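Local structure of Afp2 (Serratia entomophila, 6RBN) at residues R253-A258 with L335-P340; R261-S266 with A285-Y290; S21-A26 with T184-G189; G123-G128 with S153-V158; Y290-W295 with D307-Q312. The protein probably forms the contractile sheath around the inner tube of the anti-feeding prophage, a phage-tail-like injection system, together with related sheath subunits. All coordinates share one frame; numbering follows the deposited sequence.

Interaction 1: residues R253-A258 with L335-P340; sequences RRLFNA and LAAVRP
F256 reaches from helix 250-267 to the end of strand 328-335, where its CE1 meets L335 CD1 at 3.5 Å and its CZ lies 3.4 Å from L335 O. The two side chains slide past each other in opposite directions. L335 turns its CG between its own backbone N and carbonyl carbon (chi1 58°), which sends CD1 in beside the ring. The carbonyl oxygen approaches the ring obliquely, and no hydrogen bond crosses between the segments. L255, the residue before F256 on the helix, adds the second half of the apolar surface: its CD1 lies 4.2 Å from L335 CD1 and 4.3 Å from A337 CB. The A337 methyl also comes to 4.1 Å from F256 CE1, so it meets both helix residues.

Further out, V252 and V259 of the same helix extend the apolar strip to A337 and L335, and the ring of F256 meets that of W247 with planes about 85° apart. R339 curls back, and its NH2 gives A337 O a weak hydrogen bond in the guanidinium plane. Q447 of a neighbouring Afp3 subunit packs on F256 and R339, bringing a subunit boundary close to this buried patch. Helix 250-267 thus packs on the end of strand 328-335 and on the loop that follows, within the sheath C-terminal domain, whose chain leads from here to the outlying strand 344-347.

Interaction 2: residues R261-S266 with A285-Y290; sequences RDIQKS and AAVDSY
I263 and V287 mark the nearest backbone approach, 6.8 Å between their CA atoms, of two helices that run roughly antiparallel (139° between their directions) with local axes 10.4 Å apart. Y290 bridges this spacing with its long side chain. Its CG lies anti to the backbone N (chi1 177°), which extends the ring from helix 277-295 toward the other helix. There the ring crosses I263 at a slant, I263 CG1 lying 3.9 Å from Y290 CD2, and the phenol ends against D262. The D262 CB lies 3.6 Å from Y290 CZ, and D262 OD2 lies 3.0 Å from Y290 OH, with the carboxylate plane turned 71° from the ring. A carboxylate and a phenol oxygen thus sit together at the partly exposed margin, while the hydrocarbon part of the tyrosine is applied to the isoleucine.

Deeper in, I263 stretches its CD1 to 3.9 Å from V287 CG1, the two side chains crossing at about a right angle. At the other end of the contact the small residues S266 and A286 face each other more loosely, S266 OG being 4.4 Å from A286 CB.

Other subunits border the pair. F445 of a neighbouring Afp3 subunit packs on I263, K265 makes a salt bridge with D327 of that protein, and Q147 of an Afp1 chain touches A285. Within the chain, V287 is also backed by V311, so helix 277-295 is sandwiched at this level between helix 250-267 and strand 309-312.

Interaction 3: residues S21-A26 with T184-G189; sequences SVNSAA and TDRTRG
N23 lays its amide flat over the guanidinium of R186, the two planes only 10° apart. N23 ND2 stands over the centre of the face, 3.2 Å above the plane, as a stack of two flat polar groups and not as a hydrogen bond, since the nearby R186 NE is also a donor. The two side chains cross at about a right angle, and N23 OD1 lies 3.3 Å from the methylene R186 CD. The same asparagine grips the group a second time through its backbone: R186 NH1 donates to N23 O at 2.6 Å. This hydrogen bond is bent at the hydrogen; it lies in the plane of the carbonyl, but the oxygen is displaced 26° from the guanidinium plane. Stack and bond together restrain the rotation of the guanidinium. R186 gets there by extending straight from the helix and bending once, at chi3 (64°).

The arginine belongs to the last turn of helix 173-187, in the subtilisin-like domain of the sheath protein, shortly before G189, with positive phi, leaves the helical path. The partner is the loop that leads from strand 10-13 to strand 30-34.

A25 makes the apolar half of the contact. Its CA is 5.2 Å from R186 CA, and its CB lies 3.9 Å from D185 CB and 4.3 Å from R186 CB. The carboxylate of D185 turns to R254 of helix 250-267, with which OD2 forms a salt bridge, and makes a weak hydrogen bond to T27 OG1.

Interaction 4: residues G123-G128 with S153-V158; sequences GYRIFG and SPFGAV
F127 lays one face of its ring on the F155-G156 backbone: its CD1 is 3.3 Å from F155 O, and G156 CA lies over the same ring, offset toward the rim. Two glycines pair next to it, G128 and G156 forming a parallel bridge with CA atoms 4.4 Å apart. G128 N donates to F155 O at 2.6 Å, and A157 N returns a longer bond of 3.3 Å to G128 O.

This bridge closes the beta-alpha-beta unit of strand 127-129, helix 143-146 and strand 156-157, the last of these forming an outermost strand, within this chain, of the six-stranded mixed sheet in the subtilisin-like domain.

On the approach to the bridge, F155 reaches back along residues 125-126, its CD1 3.2 Å from I126 O, and packs on F116 and V120 of helix 112-122. R125 NH2 comes obliquely to 4.1 Å from F155 CZ, its guanidinium 76° from the ring. The charge of R125 is met by E260 and by E14 of a neighbouring Afp3 subunit, both salt-bridged to NH1.

Interaction 5: residues Y290-W295 with D307-Q312; sequences YLHSLW and DAWFVQ
The aromatic cluster of H292, W295 and W309 joins the end of helix 277-295 to strand 309-312, which runs antiparallel to it with local axes 9.8 Å apart. W309 is the centre. Its CG is held between its backbone N and carbonyl carbon (chi1 75°), which sets the indole against the helix, where L291 covers one face. There L291 makes a CH-pi contact, CB 3.8 Å from the centroid of the W309 five-membered ring and 5° off its normal, while L291 CD1 reaches W309 CD1 at 3.6 Å and V311 CG2 at 4.0 Å.

The far rim of the indole points between the two remaining rings. H292 ND1 comes to 3.3 Å from W309 CH2, rim to rim, with the planes 77° apart. W295 meets the six-membered ring obliquely, its CB 3.6 Å from W309 CZ3, and offers one of its own faces to A308, whose CB stands 3.9 Å from the centroid of the five-membered ring.

No hydrogen bond crosses between the segments. The indole nitrogens find partners beyond them: W309 NE1 bonds D288 OD1 one turn earlier on the helix, and W295 NE1 bonds G302 O in the connecting loop. The junction is therefore cemented by dispersion and CH-pi contacts, with these polar tethers probably helping to fix how the two indoles are rotated.

Interactions 1, 2 and 5 cluster in the C-terminal domain, with centres 10 to 16 Å apart. Interactions 1 and 2 share helix 250-267, interactions 2 and 5 share helix 277-295 and Y290, and along the chain both 2 and 5 are nested inside the loop closed by interaction 1. Interaction 4, in the subtilisin-like domain, is nested inside the loop closed by interaction 3, and both close before interaction 1 opens. R253 packs on F155 of interaction 4, about 14 Å away between centres, and R254 forms a salt bridge with D185 of interaction 3, about 18 Å away. Contacts from helix 250-267 thus connect the C-terminal region with the subtilisin-like region.

Interaction 1: residues R253-A258 with L335-P340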
# COMPACT_ATOMS: atom_id res chain seq x y z
N ARG C 253 34.76 12.23 77.08
CA ARG C 253 35.68 11.17 76.68
C ARG C 253 34.93 9.86 76.43
O ARG C 253 35.12 9.23 75.40
CB ARG C 253 36.77 10.94 77.72
CG ARG C 253 37.76 9.92 77.21
CD ARG C 253 38.57 10.58 76.12
NE ARG C 253 39.17 9.66 75.17
CZ ARG C 253 38.57 9.33 74.03
NH1 ARG C 253 37.41 9.87 73.73
NH2 ARG C 253 39.13 8.49 73.19
N ARG C 254 34.08 9.46 77.38
CA ARG C 254 33.26 8.26 77.21
C ARG C 254 32.22 8.40 76.11
O ARG C 254 31.72 7.38 75.64
CB ARG C 254 32.55 7.91 78.51
CG ARG C 254 33.42 7.25 79.55
CD ARG C 254 32.62 6.94 80.79
NE ARG C 254 31.44 6.14 80.49
CZ ARG C 254 31.42 4.83 80.34
NH1 ARG C 254 32.54 4.13 80.43
NH2 ARG C 254 30.28 4.20 80.08
N LEU C 255 31.87 9.62 75.72
CA LEU C 255 30.99 9.79 74.57
C LEU C 255 31.69 9.37 73.29
O LEU C 255 31.10 8.65 72.48
CB LEU C 255 30.49 11.23 74.49
CG LEU C 255 29.37 11.67 73.52
CD1 LEU C 255 29.86 12.09 72.15
CD2 LEU C 255 28.36 10.54 73.38
N PHE C 256 32.94 9.78 73.10
CA PHE C 256 33.60 9.42 71.85
C PHE C 256 33.99 7.95 71.83
O PHE C 256 33.99 7.33 70.76
CB PHE C 256 34.85 10.25 71.54
CG PHE C 256 34.60 11.68 71.12
CD1 PHE C 256 33.40 12.33 71.35
CD2 PHE C 256 35.53 12.31 70.32
CE1 PHE C 256 33.20 13.62 70.93
CE2 PHE C 256 35.33 13.60 69.87
CZ PHE C 256 34.16 14.25 70.17
N ASN C 257 34.32 7.37 72.99
CA ASN C 257 34.62 5.95 73.04
C ASN C 257 33.40 5.10 72.72
O ASN C 257 33.53 4.01 72.16
CB ASN C 257 35.16 5.57 74.42
CG ASN C 257 36.51 6.16 74.69
OD1 ASN C 257 37.35 6.24 73.80
ND2 ASN C 257 36.75 6.56 75.93
N ALA C 258 32.20 5.59 73.05
CA ALA C 258 30.99 4.89 72.63
C ALA C 258 30.74 5.05 71.14
O ALA C 258 30.23 4.13 70.49
CB ALA C 258 29.80 5.40 73.44
N LEU C 335 32.62 15.60 65.25
CA LEU C 335 31.34 15.70 65.94
C LEU C 335 31.54 16.39 67.28
O LEU C 335 32.59 16.25 67.91
CB LEU C 335 30.70 14.31 66.10
CG LEU C 335 31.41 13.15 66.81
CD1 LEU C 335 30.97 13.04 68.25
CD2 LEU C 335 31.17 11.86 66.07
N ALA C 336 30.53 17.15 67.70
CA ALA C 336 30.63 18.04 68.85
C ALA C 336 29.83 17.49 70.02
O ALA C 336 28.70 17.02 69.84
CB ALA C 336 30.13 19.44 68.49
N ALA C 337 30.41 17.57 71.22
CA ALA C 337 29.80 17.03 72.42
C ALA C 337 29.30 18.15 73.33
O ALA C 337 29.66 19.32 73.18
CB ALA C 337 30.79 16.14 73.17
N VAL C 338 28.47 17.78 74.30
CA VAL C 338 27.88 18.71 75.25
C VAL C 338 28.70 18.69 76.53
O VAL C 338 28.94 17.62 77.10
CB VAL C 338 26.41 18.34 75.54
CG1 VAL C 338 25.80 19.32 76.53
CG2 VAL C 338 25.60 18.29 74.26
N ARG C 339 29.13 19.87 76.97
CA ARG C 339 29.88 19.95 78.22
C ARG C 339 28.95 20.22 79.39
O ARG C 339 27.96 20.94 79.24
CB ARG C 339 30.94 21.06 78.14
CG ARG C 339 32.31 20.61 77.65
CD ARG C 339 32.33 20.30 76.17
NE ARG C 339 33.67 20.01 75.69
CZ ARG C 339 33.96 19.61 74.46
NH1 ARG C 339 35.21 19.36 74.11
NH2 ARG C 339 32.99 19.45 73.58
N PRO C 340 29.21 19.66 80.57
CA PRO C 340 28.32 19.85 81.71
C PRO C 340 28.52 21.21 82.38
O PRO C 340 29.52 21.90 82.17
CB PRO C 340 28.70 18.72 82.65
CG PRO C 340 30.11 18.46 82.35
CD PRO C 340 30.27 18.68 80.87

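Interaction 2: residues R261-S266 with A285-Y290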
# COMPACT_ATOMS: atom_id res chain seq x y z
N ARG C 261 33.50 2.91 69.16
CA ARG C 261 33.28 1.47 69.19
C ARG C 261 32.05 1.09 68.38
O ARG C 261 32.06 0.07 67.68
CB ARG C 261 33.15 0.98 70.63
CG ARG C 261 34.45 0.99 71.40
CD ARG C 261 34.22 0.61 72.86
NE ARG C 261 33.82 -0.78 73.01
CZ ARG C 261 34.67 -1.78 73.18
NH1 ARG C 261 35.97 -1.55 73.24
NH2 ARG C 261 34.21 -3.02 73.30
N ASP C 262 30.98 1.89 68.43
CA ASP C 262 29.76 1.52 67.72
C ASP C 262 29.85 1.78 66.23
O ASP C 262 29.12 1.14 65.47
CB ASP C 262 28.56 2.27 68.30
CG ASP C 262 28.18 1.79 69.68
OD1 ASP C 262 28.41 0.60 69.97
OD2 ASP C 262 27.65 2.59 70.46
N ILE C 263 30.71 2.69 65.79
CA ILE C 263 30.92 2.86 64.35
C ILE C 263 31.76 1.71 63.81
O ILE C 263 31.46 1.16 62.74
CB ILE C 263 31.52 4.24 64.05
CG1 ILE C 263 30.46 5.32 64.23
CG2 ILE C 263 32.08 4.32 62.64
CD1 ILE C 263 30.97 6.71 64.03
N GLN C 264 32.81 1.31 64.54
CA GLN C 264 33.62 0.20 64.04
C GLN C 264 32.93 -1.14 64.19
O GLN C 264 33.31 -2.09 63.50
CB GLN C 264 34.98 0.16 64.73
CG GLN C 264 34.98 -0.31 66.16
CD GLN C 264 36.37 -0.40 66.73
OE1 GLN C 264 37.35 -0.15 66.04
NE2 GLN C 264 36.46 -0.77 68.00
N LYS C 265 31.92 -1.26 65.06
CA LYS C 265 31.10 -2.46 65.04
C LYS C 265 30.21 -2.51 63.81
O LYS C 265 29.87 -3.59 63.33
CB LYS C 265 30.25 -2.55 66.31
CG LYS C 265 31.01 -3.01 67.54
CD LYS C 265 30.18 -2.88 68.81
CE LYS C 265 29.40 -4.15 69.14
NZ LYS C 265 28.22 -4.37 68.25
N SER C 266 29.82 -1.34 63.29
CA SER C 266 28.97 -1.30 62.11
C SER C 266 29.78 -1.40 60.83
O SER C 266 29.27 -1.90 59.82
CB SER C 266 28.15 -0.02 62.10
OG SER C 266 27.35 0.06 60.94
N ALA C 285 27.18 6.66 54.56
CA ALA C 285 25.77 6.70 54.88
C ALA C 285 25.40 5.77 56.03
O ALA C 285 24.35 5.95 56.64
CB ALA C 285 24.93 6.35 53.66
N ALA C 286 26.25 4.79 56.32
CA ALA C 286 26.10 4.00 57.53
C ALA C 286 26.54 4.77 58.76
O ALA C 286 26.13 4.42 59.87
CB ALA C 286 26.90 2.71 57.42
N VAL C 287 27.36 5.81 58.59
CA VAL C 287 27.77 6.64 59.71
C VAL C 287 26.80 7.80 59.92
O VAL C 287 26.46 8.13 61.06
CB VAL C 287 29.21 7.14 59.47
CG1 VAL C 287 29.67 7.99 60.63
CG2 VAL C 287 30.15 5.98 59.27
N ASP C 288 26.32 8.41 58.83
CA ASP C 288 25.33 9.47 58.93
C ASP C 288 24.00 8.96 59.48
O ASP C 288 23.28 9.72 60.13
CB ASP C 288 25.09 10.12 57.58
CG ASP C 288 26.21 11.03 57.16
OD1 ASP C 288 26.88 11.59 58.05
OD2 ASP C 288 26.42 11.20 55.94
N SER C 289 23.67 7.69 59.24
CA SER C 289 22.47 7.14 59.85
C SER C 289 22.67 6.90 61.34
O SER C 289 21.72 7.03 62.12
CB SER C 289 22.07 5.84 59.16
OG SER C 289 23.00 4.81 59.43
N TYR C 290 23.88 6.54 61.75
CA TYR C 290 24.16 6.36 63.17
C TYR C 290 24.22 7.70 63.89
O TYR C 290 23.64 7.85 64.97
CB TYR C 290 25.48 5.60 63.36
CG TYR C 290 25.85 5.44 64.81
CD1 TYR C 290 25.18 4.54 65.62
CD2 TYR C 290 26.87 6.19 65.37
CE1 TYR C 290 25.51 4.39 66.95
CE2 TYR C 290 27.21 6.06 66.70
CZ TYR C 290 26.53 5.15 67.48
OH TYR C 290 26.86 5.01 68.81

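Interaction 3: residues S21-A26 with T184-G189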
# COMPACT_ATOMS: atom_id res chain seq x y z
N SER C 21 18.58 -8.15 90.73
CA SER C 21 18.14 -8.20 89.34
C SER C 21 19.09 -7.42 88.45
O SER C 21 19.59 -6.35 88.83
CB SER C 21 16.72 -7.65 89.21
OG SER C 21 16.68 -6.27 89.52
N VAL C 22 19.34 -7.95 87.26
CA VAL C 22 20.23 -7.30 86.30
C VAL C 22 19.45 -6.24 85.54
O VAL C 22 18.38 -6.51 84.98
CB VAL C 22 20.83 -8.34 85.34
CG1 VAL C 22 21.60 -7.66 84.23
CG2 VAL C 22 21.74 -9.26 86.11
N ASN C 23 19.98 -5.02 85.52
CA ASN C 23 19.40 -3.89 84.82
C ASN C 23 20.49 -3.18 84.04
O ASN C 23 20.72 -1.97 84.17
CB ASN C 23 18.71 -2.95 85.80
CG ASN C 23 17.70 -2.06 85.14
OD1 ASN C 23 17.45 -2.18 83.94
ND2 ASN C 23 17.10 -1.16 85.91
N SER C 24 21.22 -3.95 83.23
CA SER C 24 22.52 -3.54 82.71
C SER C 24 22.41 -2.51 81.60
O SER C 24 21.33 -2.24 81.05
CB SER C 24 23.27 -4.75 82.18
OG SER C 24 22.62 -5.29 81.04
N ALA C 25 23.56 -1.93 81.27
CA ALA C 25 23.74 -1.07 80.11
C ALA C 25 24.87 -1.63 79.27
O ALA C 25 25.85 -2.18 79.79
CB ALA C 25 24.05 0.37 80.52
N ALA C 26 24.74 -1.50 77.95
CA ALA C 26 25.70 -2.11 77.04
C ALA C 26 27.04 -1.38 76.98
O ALA C 26 28.04 -1.98 76.61
CB ALA C 26 25.11 -2.19 75.63
N THR C 184 23.95 5.68 85.29
CA THR C 184 23.92 6.84 84.41
C THR C 184 23.75 6.43 82.96
O THR C 184 22.96 7.05 82.23
CB THR C 184 25.19 7.66 84.59
OG1 THR C 184 25.33 8.02 85.97
CG2 THR C 184 25.15 8.93 83.77
N ASP C 185 24.45 5.38 82.52
CA ASP C 185 24.40 4.98 81.12
C ASP C 185 23.06 4.39 80.73
O ASP C 185 22.67 4.45 79.56
CB ASP C 185 25.51 3.98 80.81
CG ASP C 185 26.89 4.58 80.92
OD1 ASP C 185 27.01 5.82 80.84
OD2 ASP C 185 27.86 3.82 81.06
N ARG C 186 22.34 3.81 81.69
CA ARG C 186 21.04 3.23 81.38
C ARG C 186 19.97 4.31 81.25
O ARG C 186 19.24 4.34 80.26
CB ARG C 186 20.65 2.23 82.46
CG ARG C 186 19.32 1.59 82.18
CD ARG C 186 18.95 0.64 83.28
NE ARG C 186 18.77 1.31 84.57
CZ ARG C 186 19.55 1.12 85.63
NH1 ARG C 186 20.57 0.28 85.56
NH2 ARG C 186 19.30 1.77 86.76
N THR C 187 19.87 5.19 82.24
CA THR C 187 18.77 6.14 82.27
C THR C 187 19.08 7.40 81.47
O THR C 187 18.26 7.85 80.66
CB THR C 187 18.42 6.50 83.72
OG1 THR C 187 19.56 7.10 84.34
CG2 THR C 187 18.05 5.25 84.49
N ARG C 188 20.26 7.98 81.68
CA ARG C 188 20.59 9.26 81.06
C ARG C 188 21.48 9.14 79.83
O ARG C 188 21.42 10.02 78.96
CB ARG C 188 21.27 10.18 82.08
CG ARG C 188 20.40 10.54 83.26
CD ARG C 188 19.22 11.38 82.83
NE ARG C 188 19.63 12.65 82.22
CZ ARG C 188 19.87 13.76 82.91
NH1 ARG C 188 19.75 13.76 84.23
NH2 ARG C 188 20.24 14.86 82.28
N GLY C 189 22.29 8.10 79.73
CA GLY C 189 23.15 7.90 78.58
C GLY C 189 24.62 8.09 78.94
O GLY C 189 24.98 8.54 80.02

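Interaction 4: residues G123-G128 with S153-V158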
# COMPACT_ATOMS: atom_id res chain seq x y z
N GLY C 123 45.47 1.28 71.70
CA GLY C 123 44.24 1.87 71.20
C GLY C 123 43.00 1.02 71.33
O GLY C 123 42.33 0.75 70.33
N TYR C 124 42.68 0.58 72.55
CA TYR C 124 41.57 -0.34 72.76
C TYR C 124 40.31 0.30 73.32
O TYR C 124 39.40 -0.43 73.73
CB TYR C 124 42.01 -1.48 73.67
CG TYR C 124 42.77 -2.55 72.95
CD1 TYR C 124 42.09 -3.49 72.18
CD2 TYR C 124 44.15 -2.63 73.01
CE1 TYR C 124 42.76 -4.48 71.51
CE2 TYR C 124 44.83 -3.62 72.34
CZ TYR C 124 44.13 -4.54 71.59
OH TYR C 124 44.81 -5.53 70.91
N ARG C 125 40.24 1.64 73.35
CA ARG C 125 39.01 2.41 73.58
C ARG C 125 38.40 2.14 74.96
O ARG C 125 37.18 1.99 75.10
CB ARG C 125 37.97 2.15 72.50
CG ARG C 125 38.42 2.38 71.07
CD ARG C 125 38.75 3.81 70.79
NE ARG C 125 40.17 4.11 70.91
CZ ARG C 125 40.67 5.34 70.91
NH1 ARG C 125 39.85 6.37 70.79
NH2 ARG C 125 41.97 5.54 71.02
N ILE C 126 39.24 2.04 75.97
CA ILE C 126 38.80 1.73 77.31
C ILE C 126 38.88 2.99 78.18
O ILE C 126 39.42 4.01 77.77
CB ILE C 126 39.59 0.54 77.91
CG1 ILE C 126 41.08 0.65 77.60
CG2 ILE C 126 39.04 -0.77 77.39
CD1 ILE C 126 41.91 1.40 78.60
N PHE C 127 38.32 2.91 79.38
CA PHE C 127 38.38 4.00 80.34
C PHE C 127 38.71 3.42 81.70
O PHE C 127 38.01 2.52 82.18
CB PHE C 127 37.06 4.78 80.39
CG PHE C 127 37.13 6.03 81.21
CD1 PHE C 127 37.71 7.18 80.69
CD2 PHE C 127 36.63 6.07 82.49
CE1 PHE C 127 37.78 8.33 81.43
CE2 PHE C 127 36.70 7.22 83.24
CZ PHE C 127 37.27 8.35 82.70
N GLY C 128 39.77 3.92 82.33
CA GLY C 128 40.23 3.38 83.59
C GLY C 128 39.65 4.11 84.79
O GLY C 128 39.43 5.31 84.77
N SER C 153 47.21 10.23 81.04
CA SER C 153 46.36 9.93 79.90
C SER C 153 44.95 10.46 80.13
O SER C 153 44.49 10.55 81.26
CB SER C 153 46.30 8.42 79.68
OG SER C 153 45.62 7.80 80.75
N PRO C 154 44.24 10.83 79.06
CA PRO C 154 42.85 11.26 79.20
C PRO C 154 41.83 10.14 79.36
O PRO C 154 40.64 10.39 79.19
CB PRO C 154 42.60 12.00 77.88
CG PRO C 154 43.50 11.36 76.92
CD PRO C 154 44.74 11.03 77.69
N PHE C 155 42.27 8.92 79.65
CA PHE C 155 41.40 7.76 79.72
C PHE C 155 41.19 7.26 81.15
O PHE C 155 40.79 6.11 81.34
CB PHE C 155 41.99 6.64 78.86
CG PHE C 155 41.99 6.93 77.39
CD1 PHE C 155 40.91 6.60 76.61
CD2 PHE C 155 43.08 7.55 76.80
CE1 PHE C 155 40.91 6.85 75.27
CE2 PHE C 155 43.08 7.81 75.45
CZ PHE C 155 41.99 7.47 74.68
N GLY C 156 41.47 8.09 82.15
CA GLY C 156 41.39 7.65 83.52
C GLY C 156 40.92 8.74 84.46
O GLY C 156 40.97 9.93 84.14
N ALA C 157 40.45 8.30 85.62
CA ALA C 157 40.10 9.17 86.73
C ALA C 157 40.35 8.40 88.02
O ALA C 157 40.46 7.18 88.02
CB ALA C 157 38.66 9.66 86.64
N VAL C 158 40.44 9.13 89.14
CA VAL C 158 41.07 8.59 90.34
C VAL C 158 40.06 8.24 91.43
O VAL C 158 40.15 7.16 92.00
CB VAL C 158 42.15 9.57 90.85
CG1 VAL C 158 42.81 9.02 92.10
CG2 VAL C 158 43.17 9.76 89.78

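Interaction 5: residues Y290-W295 with D307-Q312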
# COMPACT_ATOMS: atom_id res chain seq x y z
N TYR C 290 23.88 6.54 61.75
CA TYR C 290 24.16 6.36 63.17
C TYR C 290 24.22 7.70 63.89
O TYR C 290 23.64 7.85 64.97
CB TYR C 290 25.48 5.60 63.36
CG TYR C 290 25.85 5.44 64.81
CD1 TYR C 290 25.18 4.54 65.62
CD2 TYR C 290 26.87 6.19 65.37
CE1 TYR C 290 25.51 4.39 66.95
CE2 TYR C 290 27.21 6.06 66.70
CZ TYR C 290 26.53 5.15 67.48
OH TYR C 290 26.86 5.01 68.81
N LEU C 291 24.91 8.68 63.31
CA LEU C 291 25.08 9.96 63.98
C LEU C 291 23.83 10.82 63.96
O LEU C 291 23.73 11.74 64.77
CB LEU C 291 26.24 10.73 63.36
CG LEU C 291 27.63 10.15 63.58
CD1 LEU C 291 28.66 10.94 62.82
CD2 LEU C 291 27.95 10.13 65.06
N HIS C 292 22.87 10.54 63.07
CA HIS C 292 21.63 11.30 63.11
C HIS C 292 20.72 10.82 64.23
O HIS C 292 20.07 11.63 64.89
CB HIS C 292 20.88 11.19 61.78
CG HIS C 292 19.71 12.11 61.67
ND1 HIS C 292 19.83 13.44 61.30
CD2 HIS C 292 18.40 11.92 61.94
CE1 HIS C 292 18.64 14.00 61.31
NE2 HIS C 292 17.75 13.11 61.69
N SER C 293 20.65 9.50 64.44
CA SER C 293 19.86 8.96 65.53
C SER C 293 20.49 9.27 66.88
O SER C 293 19.80 9.35 67.89
CB SER C 293 19.69 7.46 65.37
OG SER C 293 20.93 6.80 65.57
N LEU C 294 21.81 9.44 66.90
CA LEU C 294 22.50 9.85 68.11
C LEU C 294 22.31 11.34 68.38
O LEU C 294 22.26 11.75 69.55
CB LEU C 294 23.99 9.52 67.99
CG LEU C 294 24.87 9.71 69.21
CD1 LEU C 294 24.48 8.73 70.29
CD2 LEU C 294 26.30 9.53 68.81
N TRP C 295 22.21 12.15 67.33
CA TRP C 295 22.00 13.58 67.51
C TRP C 295 20.59 13.88 67.99
O TRP C 295 20.40 14.77 68.83
CB TRP C 295 22.26 14.32 66.20
CG TRP C 295 21.89 15.76 66.24
CD1 TRP C 295 22.43 16.72 67.03
CD2 TRP C 295 20.90 16.41 65.44
NE1 TRP C 295 21.84 17.93 66.78
CE2 TRP C 295 20.89 17.77 65.81
CE3 TRP C 295 20.01 15.98 64.45
CZ2 TRP C 295 20.04 18.69 65.22
CZ3 TRP C 295 19.16 16.89 63.87
CH2 TRP C 295 19.18 18.24 64.26
N ASP C 307 26.00 21.67 62.22
CA ASP C 307 26.83 22.02 63.36
C ASP C 307 27.05 20.87 64.33
O ASP C 307 27.81 21.02 65.29
CB ASP C 307 26.22 23.19 64.14
CG ASP C 307 26.27 24.49 63.37
OD1 ASP C 307 27.18 24.68 62.54
OD2 ASP C 307 25.39 25.35 63.60
N ALA C 308 26.42 19.72 64.10
CA ALA C 308 26.50 18.59 65.01
C ALA C 308 27.53 17.56 64.57
O ALA C 308 28.32 17.09 65.40
CB ALA C 308 25.13 17.93 65.15
N TRP C 309 27.55 17.17 63.30
CA TRP C 309 28.57 16.26 62.81
C TRP C 309 28.84 16.53 61.34
O TRP C 309 28.04 17.16 60.65
CB TRP C 309 28.16 14.79 63.00
CG TRP C 309 27.12 14.30 62.03
CD1 TRP C 309 27.34 13.64 60.86
CD2 TRP C 309 25.70 14.44 62.14
NE1 TRP C 309 26.16 13.36 60.24
CE2 TRP C 309 25.13 13.84 61.01
CE3 TRP C 309 24.86 15.01 63.10
CZ2 TRP C 309 23.76 13.80 60.80
CZ3 TRP C 309 23.50 14.97 62.88
CH2 TRP C 309 22.96 14.37 61.74
N PHE C 310 29.99 16.05 60.87
CA PHE C 310 30.26 15.95 59.45
C PHE C 310 30.99 14.64 59.19
O PHE C 310 31.78 14.18 60.00
CB PHE C 310 31.08 17.14 58.90
CG PHE C 310 32.49 17.23 59.41
CD1 PHE C 310 32.77 17.92 60.57
CD2 PHE C 310 33.55 16.67 58.70
CE1 PHE C 310 34.06 18.02 61.04
CE2 PHE C 310 34.84 16.76 59.17
CZ PHE C 310 35.09 17.44 60.34
N VAL C 311 30.69 14.04 58.04
CA VAL C 311 31.37 12.84 57.56
C VAL C 311 31.78 13.10 56.12
O VAL C 311 30.96 13.57 55.32
CB VAL C 311 30.46 11.59 57.64
CG1 VAL C 311 31.16 10.38 57.06
CG2 VAL C 311 30.04 11.32 59.06
N GLN C 312 33.04 12.82 55.78
CA GLN C 312 33.49 13.01 54.42
C GLN C 312 34.54 11.98 54.02
O GLN C 312 35.38 11.58 54.82
CB GLN C 312 34.01 14.43 54.21
CG GLN C 312 35.13 14.85 55.12
CD GLN C 312 35.45 16.31 54.97
OE1 GLN C 312 34.89 16.99 54.12
NE2 GLN C 312 36.34 16.81 55.82